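Local atomic coordinates of SusD superfamily protein (Parabacteroides distasonis, PDB entry 3OTN), a protein that probably binds carbohydrate or another nutrient at the bacterial outer membrane, for uptake into the cell. Residues G183-M187 with G188-A192; Y334-Y337 with K338-D341; S356-R359 with Y360-L364; I383-V386 with N387-G391. All blocks are in the same frame, centred on the assembly; numbering follows the deposited sequence.

Contact 1 (G183-M187 with G188-A192)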
loop_
_atom_site.group_PDB
_atom_site.type_symbol
_atom_site.label_atom_id
_atom_site.label_comp_id
_atom_site.label_asym_id
_atom_site.label_seq_id
_atom_site.Cartn_x
_atom_site.Cartn_y
_atom_site.Cartn_z
ATOM N N GLY A 183 10.539 9.388 -9.912
ATOM C CA GLY A 183 10.209 8.056 -9.450
ATOM C C GLY A 183 11.321 7.406 -8.629
ATOM O O GLY A 183 11.097 6.345 -8.076
ATOM N N ARG A 184 12.484 8.044 -8.492
ATOM C CA ARG A 184 13.606 7.398 -7.740
ATOM C C ARG A 184 13.360 7.523 -6.232
ATOM O O ARG A 184 12.581 8.375 -5.798
ATOM C CB ARG A 184 14.934 8.023 -8.126
ATOM C CG ARG A 184 15.185 7.887 -9.639
ATOM C CD ARG A 184 16.605 7.990 -9.975
ATOM N NE ARG A 184 17.375 6.836 -9.499
ATOM C CZ ARG A 184 17.528 5.671 -10.134
ATOM N NH1 ARG A 184 16.943 5.400 -11.309
ATOM N NH2 ARG A 184 18.314 4.750 -9.590
ATOM N N VAL A 185 13.957 6.613 -5.471
ATOM C CA VAL A 185 13.970 6.705 -4.017
ATOM C C VAL A 185 14.600 8.062 -3.591
ATOM O O VAL A 185 15.533 8.544 -4.225
ATOM C CB VAL A 185 14.769 5.511 -3.420
ATOM C CG1 VAL A 185 14.959 5.670 -1.926
ATOM C CG2 VAL A 185 14.042 4.194 -3.781
ATOM N N SER A 186 14.047 8.691 -2.563
ATOM C CA SER A 186 14.512 9.981 -2.048
ATOM C C SER A 186 14.542 9.878 -0.534
ATOM O O SER A 186 14.015 8.926 0.024
ATOM C CB SER A 186 13.504 11.074 -2.420
ATOM O OG SER A 186 12.215 10.801 -1.858
HETATM N N MSE A 187 15.106 10.874 0.136
HETATM C CA MSE A 187 15.090 10.861 1.600
HETATM C C MSE A 187 13.663 10.946 2.118
HETATM O O MSE A 187 13.346 10.370 3.161
HETATM C CB MSE A 187 15.930 11.994 2.176
HETATM C CG MSE A 187 16.195 11.814 3.640
HETATM SE SE MSE A 187 17.458 10.356 3.793
HETATM C CE MSE A 187 19.047 11.288 3.199
ATOM N N GLY A 188 12.779 11.630 1.398
ATOM C CA GLY A 188 11.367 11.644 1.804
ATOM C C GLY A 188 10.749 10.241 1.853
ATOM O O GLY A 188 9.988 9.930 2.758
ATOM N N ALA A 189 11.094 9.394 0.878
ATOM C CA ALA A 189 10.656 8.021 0.844
ATOM C C ALA A 189 11.213 7.245 2.045
ATOM O O ALA A 189 10.480 6.493 2.692
ATOM C CB ALA A 189 11.078 7.320 -0.528
ATOM N N VAL A 190 12.500 7.443 2.335
ATOM C CA VAL A 190 13.137 6.777 3.472
ATOM C C VAL A 190 12.459 7.177 4.766
ATOM O O VAL A 190 12.208 6.324 5.620
ATOM C CB VAL A 190 14.665 7.156 3.573
ATOM C CG1 VAL A 190 15.252 6.707 4.912
ATOM C CG2 VAL A 190 15.433 6.609 2.387
ATOM N N LYS A 191 12.197 8.470 4.926
ATOM C CA LYS A 191 11.561 8.960 6.170
ATOM C C LYS A 191 10.126 8.477 6.287
ATOM O O LYS A 191 9.702 8.144 7.372
ATOM C CB LYS A 191 11.554 10.495 6.299
ATOM C CG LYS A 191 12.864 11.184 6.197
ATOM C CD LYS A 191 13.771 10.878 7.299
ATOM C CE LYS A 191 15.042 11.812 7.257
ATOM N NZ LYS A 191 15.777 11.545 8.487
ATOM N N ALA A 192 9.392 8.420 5.177
ATOM C CA ALA A 192 7.998 7.919 5.182
ATOM C C ALA A 192 7.951 6.438 5.573
ATOM O O ALA A 192 7.148 6.027 6.413
ATOM C CB ALA A 192 7.336 8.138 3.820
#

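Contact 2 (Y334-Y337 with K338-D341)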
loop_
_atom_site.group_PDB
_atom_site.type_symbol
_atom_site.label_atom_id
_atom_site.label_comp_id
_atom_site.label_asym_id
_atom_site.label_seq_id
_atom_site.Cartn_x
_atom_site.Cartn_y
_atom_site.Cartn_z
ATOM N N TYR A 334 -22.672 1.164 -5.742
ATOM C CA TYR A 334 -21.467 1.977 -5.617
ATOM C C TYR A 334 -20.258 1.259 -6.218
ATOM O O TYR A 334 -20.060 0.062 -6.022
ATOM C CB TYR A 334 -21.168 2.301 -4.157
ATOM C CG TYR A 334 -22.307 2.988 -3.414
ATOM C CD1 TYR A 334 -22.706 4.277 -3.748
ATOM C CD2 TYR A 334 -22.915 2.372 -2.313
ATOM C CE1 TYR A 334 -23.731 4.926 -3.035
ATOM C CE2 TYR A 334 -23.936 2.999 -1.606
ATOM C CZ TYR A 334 -24.333 4.279 -1.956
ATOM O OH TYR A 334 -25.345 4.880 -1.216
ATOM N N TYR A 335 -19.447 2.021 -6.944
ATOM C CA TYR A 335 -18.163 1.556 -7.438
ATOM C C TYR A 335 -17.087 2.576 -7.096
ATOM O O TYR A 335 -17.383 3.774 -6.908
ATOM C CB TYR A 335 -18.247 1.320 -8.933
ATOM C CG TYR A 335 -19.191 0.191 -9.258
ATOM C CD1 TYR A 335 -18.720 -1.124 -9.338
ATOM C CD2 TYR A 335 -20.567 0.419 -9.425
ATOM C CE1 TYR A 335 -19.598 -2.197 -9.590
ATOM C CE2 TYR A 335 -21.453 -0.650 -9.678
ATOM C CZ TYR A 335 -20.957 -1.948 -9.765
ATOM O OH TYR A 335 -21.802 -3.002 -10.027
ATOM N N ILE A 336 -15.852 2.095 -6.992
ATOM C CA ILE A 336 -14.715 2.961 -6.728
ATOM C C ILE A 336 -14.325 3.757 -7.965
ATOM O O ILE A 336 -13.986 3.192 -8.995
ATOM C CB ILE A 336 -13.516 2.189 -6.169
ATOM C CG1 ILE A 336 -13.871 1.637 -4.775
ATOM C CG2 ILE A 336 -12.307 3.167 -6.070
ATOM C CD1 ILE A 336 -13.172 0.300 -4.376
ATOM N N TYR A 337 -14.407 5.079 -7.824
ATOM C CA TYR A 337 -14.008 6.072 -8.817
ATOM C C TYR A 337 -12.660 6.714 -8.492
ATOM O O TYR A 337 -12.094 7.418 -9.333
ATOM C CB TYR A 337 -15.063 7.196 -8.859
ATOM C CG TYR A 337 -15.110 8.019 -10.119
ATOM C CD1 TYR A 337 -15.470 7.450 -11.340
ATOM C CD2 TYR A 337 -14.805 9.394 -10.099
ATOM C CE1 TYR A 337 -15.539 8.229 -12.514
ATOM C CE2 TYR A 337 -14.866 10.161 -11.283
ATOM C CZ TYR A 337 -15.244 9.574 -12.469
ATOM O OH TYR A 337 -15.308 10.328 -13.623
ATOM N N LYS A 338 -12.121 6.434 -7.301
ATOM C CA LYS A 338 -10.877 7.073 -6.796
ATOM C C LYS A 338 -9.683 7.009 -7.769
ATOM O O LYS A 338 -8.875 7.952 -7.859
ATOM C CB LYS A 338 -10.543 6.431 -5.456
ATOM C CG LYS A 338 -9.533 7.087 -4.616
ATOM C CD LYS A 338 -9.576 6.484 -3.209
ATOM C CE LYS A 338 -8.439 6.990 -2.402
ATOM N NZ LYS A 338 -8.523 6.636 -0.970
ATOM N N PHE A 339 -9.633 5.946 -8.562
ATOM C CA PHE A 339 -8.518 5.674 -9.477
ATOM C C PHE A 339 -8.941 5.651 -10.945
ATOM O O PHE A 339 -8.280 5.049 -11.751
ATOM C CB PHE A 339 -7.889 4.341 -9.082
ATOM C CG PHE A 339 -7.593 4.234 -7.601
ATOM C CD1 PHE A 339 -6.696 5.108 -7.002
ATOM C CD2 PHE A 339 -8.216 3.272 -6.808
ATOM C CE1 PHE A 339 -6.394 5.012 -5.640
ATOM C CE2 PHE A 339 -7.922 3.175 -5.442
ATOM C CZ PHE A 339 -7.001 4.043 -4.873
ATOM N N PHE A 340 -9.994 6.394 -11.276
ATOM C CA PHE A 340 -10.581 6.413 -12.615
ATOM C C PHE A 340 -9.800 7.359 -13.560
ATOM O O PHE A 340 -10.085 8.560 -13.700
ATOM C CB PHE A 340 -12.058 6.776 -12.473
ATOM C CG PHE A 340 -12.899 6.533 -13.696
ATOM C CD1 PHE A 340 -12.968 7.479 -14.733
ATOM C CD2 PHE A 340 -13.737 5.417 -13.756
ATOM C CE1 PHE A 340 -13.816 7.257 -15.835
ATOM C CE2 PHE A 340 -14.537 5.192 -14.833
ATOM C CZ PHE A 340 -14.594 6.123 -15.879
ATOM N N ASP A 341 -8.764 6.789 -14.161
ATOM C CA ASP A 341 -7.972 7.421 -15.225
ATOM C C ASP A 341 -8.898 7.559 -16.420
ATOM O O ASP A 341 -9.074 6.629 -17.213
ATOM C CB ASP A 341 -6.719 6.562 -15.510
ATOM C CG ASP A 341 -5.825 7.123 -16.641
ATOM O OD1 ASP A 341 -6.211 8.067 -17.371
ATOM O OD2 ASP A 341 -4.731 6.556 -16.825
HETATM O O HOH W 1 -11.391 3.879 -9.593
#

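Contact 3 (S356-R359 with Y360-L364). With EDO (1,2-ethanediol), chain S.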
loop_
_atom_site.group_PDB
_atom_site.type_symbol
_atom_site.label_atom_id
_atom_site.label_comp_id
_atom_site.label_asym_id
_atom_site.label_seq_id
_atom_site.Cartn_x
_atom_site.Cartn_y
_atom_site.Cartn_z
ATOM N N SER A 356 0.332 4.640 -5.770
ATOM C CA SER A 356 1.103 5.073 -4.605
ATOM C C SER A 356 1.532 3.982 -3.637
ATOM O O SER A 356 0.764 3.080 -3.333
ATOM C CB SER A 356 0.320 6.107 -3.826
ATOM O OG SER A 356 0.239 7.251 -4.595
ATOM N N VAL A 357 2.774 4.076 -3.173
ATOM C CA VAL A 357 3.245 3.336 -1.999
ATOM C C VAL A 357 3.196 4.272 -0.769
ATOM O O VAL A 357 2.689 3.880 0.278
ATOM C CB VAL A 357 4.683 2.768 -2.226
ATOM C CG1 VAL A 357 5.245 2.142 -0.959
ATOM C CG2 VAL A 357 4.669 1.769 -3.366
ATOM N N TYR A 358 3.735 5.482 -0.890
ATOM C CA TYR A 358 3.563 6.537 0.148
ATOM C C TYR A 358 3.184 7.854 -0.493
ATOM O O TYR A 358 3.809 8.270 -1.470
ATOM C CB TYR A 358 4.827 6.755 1.011
ATOM C CG TYR A 358 5.037 5.632 1.978
ATOM C CD1 TYR A 358 4.210 5.484 3.071
ATOM C CD2 TYR A 358 6.024 4.680 1.769
ATOM C CE1 TYR A 358 4.347 4.411 3.939
ATOM C CE2 TYR A 358 6.169 3.609 2.632
ATOM C CZ TYR A 358 5.328 3.495 3.717
ATOM O OH TYR A 358 5.437 2.442 4.552
ATOM N N ARG A 359 2.185 8.517 0.071
ATOM C CA ARG A 359 1.840 9.885 -0.279
ATOM C C ARG A 359 1.743 10.730 0.997
ATOM O O ARG A 359 1.669 10.219 2.092
ATOM C CB ARG A 359 0.565 9.953 -1.112
ATOM C CG ARG A 359 -0.742 9.581 -0.407
ATOM C CD ARG A 359 -1.843 9.696 -1.409
ATOM N NE ARG A 359 -3.192 9.324 -0.941
ATOM C CZ ARG A 359 -4.186 10.172 -0.663
ATOM N NH1 ARG A 359 -4.001 11.491 -0.724
ATOM N NH2 ARG A 359 -5.409 9.698 -0.350
ATOM N N TYR A 360 1.819 12.031 0.835
ATOM C CA TYR A 360 1.894 12.957 1.969
ATOM C C TYR A 360 0.737 12.867 2.940
ATOM O O TYR A 360 0.950 12.975 4.167
ATOM C CB TYR A 360 2.012 14.372 1.419
ATOM C CG TYR A 360 2.430 15.462 2.370
ATOM C CD1 TYR A 360 3.528 15.314 3.196
ATOM C CD2 TYR A 360 1.798 16.691 2.332
ATOM C CE1 TYR A 360 3.945 16.351 3.996
ATOM C CE2 TYR A 360 2.205 17.733 3.126
ATOM C CZ TYR A 360 3.275 17.560 3.949
ATOM O OH TYR A 360 3.666 18.583 4.743
ATOM N N THR A 361 -0.480 12.650 2.443
ATOM C CA THR A 361 -1.638 12.510 3.380
ATOM C C THR A 361 -1.427 11.407 4.429
ATOM O O THR A 361 -1.685 11.618 5.619
ATOM C CB THR A 361 -2.990 12.326 2.663
ATOM O OG1 THR A 361 -3.289 13.497 1.904
ATOM C CG2 THR A 361 -4.146 12.081 3.676
ATOM N N ASP A 362 -0.912 10.261 3.987
ATOM C CA ASP A 362 -0.588 9.120 4.849
ATOM C C ASP A 362 0.465 9.536 5.875
ATOM O O ASP A 362 0.314 9.277 7.056
ATOM C CB ASP A 362 -0.045 7.985 3.971
ATOM C CG ASP A 362 0.112 6.632 4.692
ATOM O OD1 ASP A 362 -0.178 6.456 5.916
ATOM O OD2 ASP A 362 0.536 5.695 3.958
ATOM N N VAL A 363 1.484 10.255 5.423
ATOM C CA VAL A 363 2.563 10.670 6.317
ATOM C C VAL A 363 2.026 11.634 7.393
ATOM O O VAL A 363 2.395 11.503 8.545
ATOM C CB VAL A 363 3.749 11.274 5.584
ATOM C CG1 VAL A 363 4.798 11.801 6.601
ATOM C CG2 VAL A 363 4.378 10.241 4.652
ATOM N N LEU A 364 1.194 12.597 7.005
ATOM C CA LEU A 364 0.555 13.509 7.964
ATOM C C LEU A 364 -0.271 12.754 9.043
ATOM O O LEU A 364 -0.156 13.025 10.253
ATOM C CB LEU A 364 -0.356 14.496 7.237
ATOM C CG LEU A 364 0.263 15.491 6.241
ATOM C CD1 LEU A 364 -0.745 16.557 5.821
ATOM C CD2 LEU A 364 1.502 16.125 6.847
HETATM C C1 EDO S . 1.160 20.789 7.883
HETATM O O1 EDO S . 0.283 21.536 8.734
HETATM C C2 EDO S . 0.413 20.359 6.627
HETATM O O2 EDO S . 1.329 20.308 5.525
#

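Contact 4 (I383-V386 with N387-G391). With EDO (1,2-ethanediol), chain S.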
loop_
_atom_site.group_PDB
_atom_site.type_symbol
_atom_site.label_atom_id
_atom_site.label_comp_id
_atom_site.label_asym_id
_atom_site.label_seq_id
_atom_site.Cartn_x
_atom_site.Cartn_y
_atom_site.Cartn_z
ATOM N N ILE A 383 -3.563 18.502 15.390
ATOM C CA ILE A 383 -4.882 19.112 15.295
ATOM C C ILE A 383 -5.069 19.709 13.905
ATOM O O ILE A 383 -6.087 19.467 13.263
ATOM C CB ILE A 383 -5.104 20.184 16.389
ATOM C CG1 ILE A 383 -5.279 19.506 17.759
ATOM C CG2 ILE A 383 -6.338 21.089 16.087
ATOM C CD1 ILE A 383 -5.244 20.467 18.927
ATOM N N ASP A 384 -4.073 20.466 13.441
ATOM C CA ASP A 384 -4.138 21.097 12.116
ATOM C C ASP A 384 -4.216 20.045 10.991
ATOM O O ASP A 384 -4.921 20.245 10.027
ATOM C CB ASP A 384 -2.935 22.045 11.882
ATOM C CG ASP A 384 -2.991 23.309 12.719
ATOM O OD1 ASP A 384 -4.056 23.650 13.274
ATOM O OD2 ASP A 384 -1.944 23.983 12.827
ATOM N N ILE A 385 -3.499 18.930 11.120
ATOM C CA ILE A 385 -3.507 17.846 10.109
ATOM C C ILE A 385 -4.924 17.256 9.954
ATOM O O ILE A 385 -5.451 17.187 8.838
ATOM C CB ILE A 385 -2.458 16.750 10.472
ATOM C CG1 ILE A 385 -1.053 17.242 10.124
ATOM C CG2 ILE A 385 -2.769 15.367 9.807
ATOM C CD1 ILE A 385 0.076 16.474 10.840
ATOM N N VAL A 386 -5.550 16.911 11.076
ATOM C CA VAL A 386 -6.909 16.399 11.072
ATOM C C VAL A 386 -7.888 17.422 10.480
ATOM O O VAL A 386 -8.737 17.065 9.667
ATOM C CB VAL A 386 -7.359 15.937 12.490
ATOM C CG1 VAL A 386 -8.834 15.702 12.535
ATOM C CG2 VAL A 386 -6.624 14.641 12.858
ATOM N N ASN A 387 -7.742 18.696 10.836
ATOM C CA ASN A 387 -8.644 19.723 10.280
ATOM C C ASN A 387 -8.435 20.046 8.790
ATOM O O ASN A 387 -9.389 20.381 8.100
ATOM C CB ASN A 387 -8.597 20.987 11.133
ATOM C CG ASN A 387 -9.236 20.789 12.500
ATOM O OD1 ASN A 387 -10.098 19.928 12.687
ATOM N ND2 ASN A 387 -8.823 21.591 13.456
ATOM N N GLN A 388 -7.196 19.933 8.308
ATOM C CA GLN A 388 -6.895 20.118 6.882
ATOM C C GLN A 388 -7.531 18.994 6.057
ATOM O O GLN A 388 -8.147 19.254 5.039
ATOM C CB GLN A 388 -5.375 20.191 6.642
ATOM C CG GLN A 388 -4.711 21.487 7.165
ATOM C CD GLN A 388 -3.235 21.290 7.540
ATOM O OE1 GLN A 388 -2.658 20.219 7.298
ATOM N NE2 GLN A 388 -2.626 22.316 8.150
ATOM N N ILE A 389 -7.388 17.745 6.524
ATOM C CA ILE A 389 -7.945 16.564 5.833
ATOM C C ILE A 389 -9.457 16.601 5.844
ATOM O O ILE A 389 -10.093 16.389 4.826
ATOM C CB ILE A 389 -7.307 15.226 6.363
ATOM C CG1 ILE A 389 -5.792 15.243 6.029
ATOM C CG2 ILE A 389 -8.008 13.992 5.772
ATOM C CD1 ILE A 389 -4.954 14.258 6.838
ATOM N N ARG A 390 -10.031 16.954 6.981
ATOM C CA ARG A 390 -11.461 17.148 7.098
ATOM C C ARG A 390 -11.957 18.303 6.210
ATOM O O ARG A 390 -12.963 18.149 5.528
ATOM C CB ARG A 390 -11.860 17.359 8.572
ATOM C CG ARG A 390 -11.790 16.069 9.415
ATOM C CD ARG A 390 -12.081 16.361 10.917
ATOM N NE ARG A 390 -13.413 16.906 11.069
ATOM C CZ ARG A 390 -14.551 16.198 11.138
ATOM N NH1 ARG A 390 -14.576 14.857 11.148
ATOM N NH2 ARG A 390 -15.696 16.852 11.220
ATOM N N GLY A 391 -11.230 19.424 6.196
ATOM C CA GLY A 391 -11.587 20.601 5.362
ATOM C C GLY A 391 -11.622 20.315 3.861
ATOM O O GLY A 391 -12.527 20.747 3.167
HETATM C C1 EDO S . 1.160 20.789 7.883
HETATM O O1 EDO S . 0.283 21.536 8.734
HETATM C C2 EDO S . 0.413 20.359 6.627
HETATM O O2 EDO S . 1.329 20.308 5.525
HETATM O O HOH W 2 -6.681 23.415 13.229
#

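Contact 1 (G183-M187 with G188-A192)
An N-cap opens helix 187-202, and S186 makes it: its OG accepts the backbone N-H of A189 at 3.3 Å, with an N-H...O angle of 157°. The hydroxyl stands between its own backbone N and carbonyl carbon (chi1 60°), which turns it to the first turn of the helix. The same OG also has a weak bond with the carbonyl of F178. The backbone carbonyl of S186 is used as well. V190 N donates to S186 O at 3.1 Å, and K191 N donates to M187 O at 2.8 Å.

The side chains follow the turn. Selenomethionine M187 is bent at chi2 and chi3, and its SE lies 4.3 Å from V190 CB. Its CG meets K191 CE at 3.8 Å where the two chains cross. The ammonium of K191 goes on to E222 and E172, so two carboxylates hold this buried charge. On another side V185 CG1 is 4.4 Å from both A189 CB and V190 CG2.

This apolar group packs on F120 of helix 108-133, and V185 and A189 also touch Y251 in strand 249-253. K191 touches R219 and V223 of helix 210-225.

Contact 2 (Y334-Y337 with K338-D341)
The chain leaves strand 334-336 through a type I beta turn from Y337 to F340, closed by F340 N donating to Y337 O at 3.0 Å. The donor sits well above the carbonyl plane, 56° out of it. The turn brings the two end rings together. Y337 and F340 form an offset stack, with centroids 4.5 Å apart and planes at 26°. The overlap is partial: Y337 CE1 lies over one face of the F340 ring, toward its rim, 3.4 Å from F340 CG. In return F340 CB makes a CH-pi contact over a face of the Y337 ring, 3.9 Å from the centroid. CG of F340 lies opposite its backbone N (chi1 -166°), which turns the ring back over Y337.

The turn links the edge strand of the antiparallel sheet 329-331, 308-312, 334-336 to helix 342-348, which D341 caps through A344 N. F340 is also the centre of an inverse gamma turn. A water bridges the inside of the bend: it donates to I336 O at 2.8 Å and accepts from F339 N at 2.9 Å. I336 CG2 touches K338 CB at 3.8 Å and F339 CD2 at 4.2 Å. The extended K338 chain carries its NZ to E421 and to the carbonyls of C419 and D417.

Contact 3 (S356-R359 with Y360-L364)
A strand-to-helix junction joins short strand 358-359 to helix 360-375, with R359 at the N-cap position. Its backbone carbonyl makes two weak bonds to the first turn: R359 O receives D362 N at 3.2 Å and V363 N at 3.3 Å. The first is strongly bent (121°) and the second is much straighter.

The R359 side chain lies alongside T361 and points the same way. T361 CB comes over one face of the guanidinium, 3.6 Å from NH1. CG of R359 is wedged between backbone N and carbonyl carbon (chi1 68°), and the chain then runs straight to NE, which lays it beside the helix start. Its charge is met by E421 and E248. E248 also bonds T361 OG1, so one carboxylate ties the two neighbours together.

On another side D362 OD2 approaches the Y358 ring at 3.8 Å from CD1, with carboxylate and ring planes 30° apart. The carboxylate is buried but well paired, with K423 at OD2 and R414 at OD1. These two cations would probably favour its ionised form. Y358 OH bonds D196. Farther along, Y360 OH shares a hydrogen bond of 3.0 Å with O2 of an ethanediol, probably from the crystallisation liquor. L364 CD2 lies over a face of the Y360 ring.

V357 and Y358 both face Y251, which makes a classic beta bulge. The chain turns a corner here. Strands 355-356 and 358-359 flank 249-253 in a small antiparallel sheet, and strand 358-359 runs straight on into helix 360-375.

Contact 4 (I383-V386 with N387-G391)
A water spans one helical turn here: it donates to D384 OD1 at 2.6 Å and accepts from N387 ND2 at 2.8 Å, joining two side chains three residues apart. The other end of N387 is held too, since its OD1 accepts from F398 N. The amide is therefore fixed from both ends. D384 OD1 has a further partner in Q380. I383 runs alongside N387, with CG2 3.7 Å from ND2.

Around this lies the regular backbone of helix 380-392. The N-H groups of N387, Q388, I389 and R390 donate to the carbonyls of I383, D384, I385 and V386. I385 CG2 packs on I389 CD1 at 3.8 Å. V386 lies alongside the aliphatic part of R390, CG1 3.7 Å from CD. I385 packs on helix 360-375, V386 and R390 on helix 403-418, and I389 touches both.

Q388 is the exposed residue of the contact. In one of its two conformers NE2 donates to O1 of an ethanediol at 3.1 Å (163°), so this bond may not always be kept. The R390 chain bends at chi3 (61°). E409 and E296 probably offset the charge of this buried arginine, and the A396 carbonyl takes a further N-H.

Overall arrangement
Contacts 1 and 3 are close, with centres 11 Å apart. A192 CB packs on V363 CG2 at 3.7 Å and on Y358 CG, so helix 187-202 meets strand 358-359 and the start of helix 360-375. Contact 3 also touches contact 4, where T361 CG2 lies 3.9 Å from I389 CD1. One ethanediol lies between them, bonded to Y360 and Q381 and, in one conformer, to Q388. Contact 2 stands apart from contact 1, with nearest atoms about 17 Å away. Its nearest atoms are about 4 Å from contact 3, without touching. E421 pairs with both K338 of contact 2 and R359 of contact 3. Contact 3 is thus the middle of the set.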